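Local coordinates for reticulocyte-binding protein 2a (Plasmodium vivax, PDB 4Z8N) that probably mediates recognition of the host reticulocyte during parasite invasion, this chain being its largely helical erythrocyte-binding domain, at residues N118-S121 and Y122-M126; F10-S13 and S14-I18. All coordinates share one frame; numbering follows the deposited sequence.

Contact 1: N118-S121 and Y122-M126; sequences NMES and YTDRM
Asn118 lays its CB methylene over one face of the Tyr122 ring, a CH-pi contact with CB 4.0 Å from the ring centroid and displaced toward the CE2-CZ rim. The Asn118 amide and the ring stand 71° apart, and their polar ends, ND2 and OH, both bond to Gln66 OE1 on helix 42-69. Tyr122 also packs on Leu59 of that helix and on Tyr25. Four backbone bonds wind the first turns of helix 119-136, from Tyr122 N to Asn118 O (2.9 Å) through Arg125 N to Ser121 O (3.2 Å). Met119 O is gripped twice: Thr123 N (2.9 Å) and Thr123 OG1 (2.8 Å) come from opposite faces of its carbonyl plane. The hydroxyl gets there because it lies beside its own backbone N (chi1 -59°). Among the acids, Asp124 OD1 stands 3.0 Å from Glu120 O, two acceptors without a hydrogen bond between them, and Asp124 OD2 is 5.6 Å from Glu120 OE1. Such gathered oxygens would make this side of the helix electronegative, consistent with the calcium site seen at Glu120 in a crystal structure of this protein, although no calcium is bound to this chain.

Contact 2: F10-S13 and S14-I18; sequences FSNS and SGQII
Phe10 and Ile18 face each other as an antiparallel hydrogen-bonded pair: Phe10 N donates to Ile18 O and Ile18 N to Phe10 O, both at 2.8 Å. Gln16 O receives Ser11 OG (3.2 Å) from above its carbonyl plane and a weak bond from Asn12 N; Ser11 CA makes a CA-H...O contact to it. At the bend, Asn12 OD1 takes two donors on the same face of its amide, Gly15 N (3.2 Å) nearly in line with the C=O and Ser14 OG (3.2 Å) from the flank. A chi1 of 67° sets CG of Asn12 between its backbone N and carbonyl carbon, which brings OD1 to both donors. Strands 9-11 and 17-19 form a short beta hairpin, whose type I turn at Ser13 and Ser14 is followed by Gly15 at a positive phi of 101°, resembling a G1 bulge. A weak Gly15 N to Asn12 O bond spans the turn. The amide planes of Asn12 and Gln16 are nearly parallel (9°) but offset, with ND2 and NE2 3.0 Å apart; two donors so close make the modelled Gln16 amide orientation doubtful. Side chains part by face: Phe10 and Ile18 share one, both meeting Gln116, whereas Ile17 is on the other with Ser11 (CG1 to Ser11 OG 3.8 Å) and packs on Ala220 and His221 of helix 199-237, whose Lys224 bonds to Gly15 O.

How the contacts relate
Contact 2, the hairpin near the N-terminus, comes first along the chain; contact 1 follows about a hundred residues later, at the start of helix 119-136. Their centres lie 14 Å apart, yet they touch through Met119, whose SD packs 3.5 Å from Ile18 CD1 and also meets the end of Gln16. The hairpin therefore lies between helix 199-237, reached by Ile17, and the first turn of helix 119-136, joining separate parts of a largely helical domain. Contact 1 sits farther out, at the surface; the Gln16 side chain, in the hairpin loop, is about 8 Å from that of Glu120, a calcium-site residue with no metal bound in this chain, so the hairpin lies near that site but not evidently in it.

Contact 1: N118-S121 and Y122-M126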
loop_
_atom_site.group_PDB
_atom_site.type_symbol
_atom_site.label_atom_id
_atom_site.label_comp_id
_atom_site.label_asym_id
_atom_site.label_seq_id
_atom_site.Cartn_x
_atom_site.Cartn_y
_atom_site.Cartn_z
ATOM N N ASN A 118 9.062 15.821 1.609
ATOM C CA ASN A 118 8.763 16.423 0.307
ATOM C C ASN A 118 7.476 15.897 -0.332
ATOM O O ASN A 118 7.261 16.073 -1.531
ATOM C CB ASN A 118 9.932 16.204 -0.657
ATOM C CG ASN A 118 11.256 16.642 -0.073
ATOM O OD1 ASN A 118 11.397 17.771 0.400
ATOM N ND2 ASN A 118 12.236 15.745 -0.093
ATOM N N MET A 119 6.630 15.260 0.475
ATOM C CA MET A 119 5.370 14.678 0.009
ATOM C C MET A 119 4.526 15.699 -0.735
ATOM O O MET A 119 3.898 15.403 -1.753
ATOM C CB MET A 119 4.588 14.108 1.198
ATOM C CG MET A 119 3.073 14.186 1.079
ATOM S SD MET A 119 2.239 13.575 2.559
ATOM C CE MET A 119 3.172 14.398 3.850
ATOM N N GLU A 120 4.551 16.916 -0.217
ATOM C CA GLU A 120 3.746 18.014 -0.713
ATOM C C GLU A 120 4.256 18.547 -2.042
ATOM O O GLU A 120 3.475 18.827 -2.956
ATOM C CB GLU A 120 3.740 19.124 0.321
ATOM C CG GLU A 120 2.812 20.242 0.017
ATOM C CD GLU A 120 2.663 21.160 1.206
ATOM O OE1 GLU A 120 3.566 21.987 1.456
ATOM O OE2 GLU A 120 1.654 21.014 1.924
ATOM N N SER A 121 5.573 18.703 -2.125
ATOM C CA SER A 121 6.226 19.131 -3.351
ATOM C C SER A 121 6.042 18.080 -4.442
ATOM O O SER A 121 5.814 18.414 -5.604
ATOM C CB SER A 121 7.712 19.388 -3.099
ATOM O OG SER A 121 7.894 20.403 -2.128
ATOM N N TYR A 122 6.134 16.811 -4.055
ATOM C CA TYR A 122 5.925 15.705 -4.985
ATOM C C TYR A 122 4.503 15.691 -5.540
ATOM O O TYR A 122 4.303 15.572 -6.748
ATOM C CB TYR A 122 6.228 14.367 -4.306
ATOM C CG TYR A 122 7.695 14.140 -4.033
ATOM C CD1 TYR A 122 8.669 14.775 -4.793
ATOM C CD2 TYR A 122 8.109 13.283 -3.020
ATOM C CE1 TYR A 122 10.012 14.570 -4.550
ATOM C CE2 TYR A 122 9.455 13.072 -2.769
ATOM C CZ TYR A 122 10.400 13.718 -3.539
ATOM O OH TYR A 122 11.740 13.515 -3.300
ATOM N N THR A 123 3.523 15.810 -4.648
ATOM C CA THR A 123 2.113 15.828 -5.032
ATOM C C THR A 123 1.794 16.996 -5.967
ATOM O O THR A 123 1.021 16.850 -6.917
ATOM C CB THR A 123 1.203 15.912 -3.790
ATOM O OG1 THR A 123 1.459 14.793 -2.933
ATOM C CG2 THR A 123 -0.266 15.914 -4.190
ATOM N N ASP A 124 2.397 18.150 -5.691
ATOM C CA ASP A 124 2.188 19.345 -6.503
ATOM C C ASP A 124 2.649 19.137 -7.941
ATOM O O ASP A 124 1.964 19.530 -8.882
ATOM C CB ASP A 124 2.915 20.544 -5.891
ATOM C CG ASP A 124 2.255 21.041 -4.617
ATOM O OD1 ASP A 124 1.254 20.430 -4.187
ATOM O OD2 ASP A 124 2.740 22.042 -4.045
ATOM N N ARG A 125 3.809 18.510 -8.106
ATOM C CA ARG A 125 4.356 18.261 -9.435
ATOM C C ARG A 125 3.522 17.248 -10.204
ATOM O O ARG A 125 3.344 17.375 -11.415
ATOM C CB ARG A 125 5.799 17.776 -9.339
ATOM C CG ARG A 125 6.753 18.794 -8.754
ATOM C CD ARG A 125 8.132 18.196 -8.639
ATOM N NE ARG A 125 8.685 17.883 -9.953
ATOM C CZ ARG A 125 9.806 17.198 -10.144
ATOM N NH1 ARG A 125 10.479 16.735 -9.104
ATOM N NH2 ARG A 125 10.245 16.960 -11.372
ATOM N N MET A 126 3.018 16.239 -9.499
ATOM C CA MET A 126 2.134 15.254 -10.111
ATOM C C MET A 126 0.840 15.927 -10.549
ATOM O O MET A 126 0.291 15.617 -11.605
ATOM C CB MET A 126 1.841 14.107 -9.142
ATOM C CG MET A 126 3.079 13.349 -8.697
ATOM S SD MET A 126 2.768 12.222 -7.319
ATOM C CE MET A 126 4.445 11.894 -6.790
#

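Contact 2: F10-S13 and S14-I18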
loop_
_atom_site.group_PDB
_atom_site.type_symbol
_atom_site.label_atom_id
_atom_site.label_comp_id
_atom_site.label_asym_id
_atom_site.label_seq_id
_atom_site.Cartn_x
_atom_site.Cartn_y
_atom_site.Cartn_z
ATOM N N PHE A 10 2.355 4.138 4.395
ATOM C CA PHE A 10 1.861 5.164 5.308
ATOM C C PHE A 10 0.613 5.857 4.776
ATOM O O PHE A 10 0.644 6.500 3.726
ATOM C CB PHE A 10 2.958 6.194 5.586
ATOM C CG PHE A 10 4.218 5.592 6.132
ATOM C CD1 PHE A 10 4.283 5.164 7.450
ATOM C CD2 PHE A 10 5.333 5.436 5.324
ATOM C CE1 PHE A 10 5.437 4.601 7.953
ATOM C CE2 PHE A 10 6.492 4.872 5.821
ATOM C CZ PHE A 10 6.546 4.456 7.138
ATOM N N SER A 11 -0.486 5.712 5.507
ATOM C CA SER A 11 -1.725 6.405 5.175
ATOM C C SER A 11 -1.844 7.671 6.016
ATOM O O SER A 11 -1.039 7.893 6.922
ATOM C CB SER A 11 -2.931 5.495 5.399
ATOM O OG SER A 11 -4.036 5.922 4.620
ATOM N N ASN A 12 -2.840 8.502 5.727
ATOM C CA ASN A 12 -2.973 9.756 6.461
ATOM C C ASN A 12 -4.389 10.306 6.574
ATOM O O ASN A 12 -5.377 9.576 6.467
ATOM C CB ASN A 12 -2.080 10.828 5.825
ATOM C CG ASN A 12 -2.536 11.233 4.427
ATOM O OD1 ASN A 12 -3.504 10.695 3.885
ATOM N ND2 ASN A 12 -1.841 12.200 3.844
ATOM N N SER A 13 -4.447 11.615 6.799
ATOM C CA SER A 13 -5.686 12.374 6.886
ATOM C C SER A 13 -6.626 12.106 5.714
ATOM O O SER A 13 -7.763 11.679 5.906
ATOM C CB SER A 13 -5.370 13.872 6.954
ATOM O OG SER A 13 -4.268 14.194 6.117
ATOM N N SER A 14 -6.137 12.350 4.503
ATOM C CA SER A 14 -6.972 12.325 3.303
ATOM C C SER A 14 -7.277 10.917 2.792
ATOM O O SER A 14 -8.199 10.725 1.999
ATOM C CB SER A 14 -6.305 13.139 2.191
ATOM O OG SER A 14 -4.994 12.667 1.930
ATOM N N GLY A 15 -6.501 9.937 3.242
ATOM C CA GLY A 15 -6.704 8.563 2.823
ATOM C C GLY A 15 -5.715 8.153 1.752
ATOM O O GLY A 15 -5.758 7.034 1.242
ATOM N N GLN A 16 -4.827 9.075 1.401
ATOM C CA GLN A 16 -3.740 8.766 0.486
ATOM C C GLN A 16 -2.815 7.738 1.139
ATOM O O GLN A 16 -2.652 7.713 2.360
ATOM C CB GLN A 16 -2.975 10.040 0.105
ATOM C CG GLN A 16 -1.746 10.293 0.971
ATOM C CD GLN A 16 -0.902 11.480 0.524
ATOM O OE1 GLN A 16 -0.985 11.941 -0.619
ATOM N NE2 GLN A 16 -0.068 11.971 1.431
ATOM N N ILE A 17 -2.242 6.862 0.328
ATOM C CA ILE A 17 -1.296 5.886 0.838
ATOM C C ILE A 17 0.049 6.113 0.174
ATOM O O ILE A 17 0.189 5.948 -1.039
ATOM C CB ILE A 17 -1.769 4.435 0.596
ATOM C CG1 ILE A 17 -3.087 4.167 1.331
ATOM C CG2 ILE A 17 -0.704 3.446 1.045
ATOM C CD1 ILE A 17 -3.630 2.759 1.130
ATOM N N ILE A 18 1.032 6.522 0.965
ATOM C CA ILE A 18 2.390 6.663 0.464
ATOM C C ILE A 18 3.135 5.360 0.699
ATOM O O ILE A 18 3.284 4.920 1.839
ATOM C CB ILE A 18 3.126 7.826 1.137
ATOM C CG1 ILE A 18 2.441 9.148 0.787
ATOM C CG2 ILE A 18 4.585 7.849 0.707
ATOM C CD1 ILE A 18 3.091 10.353 1.413
#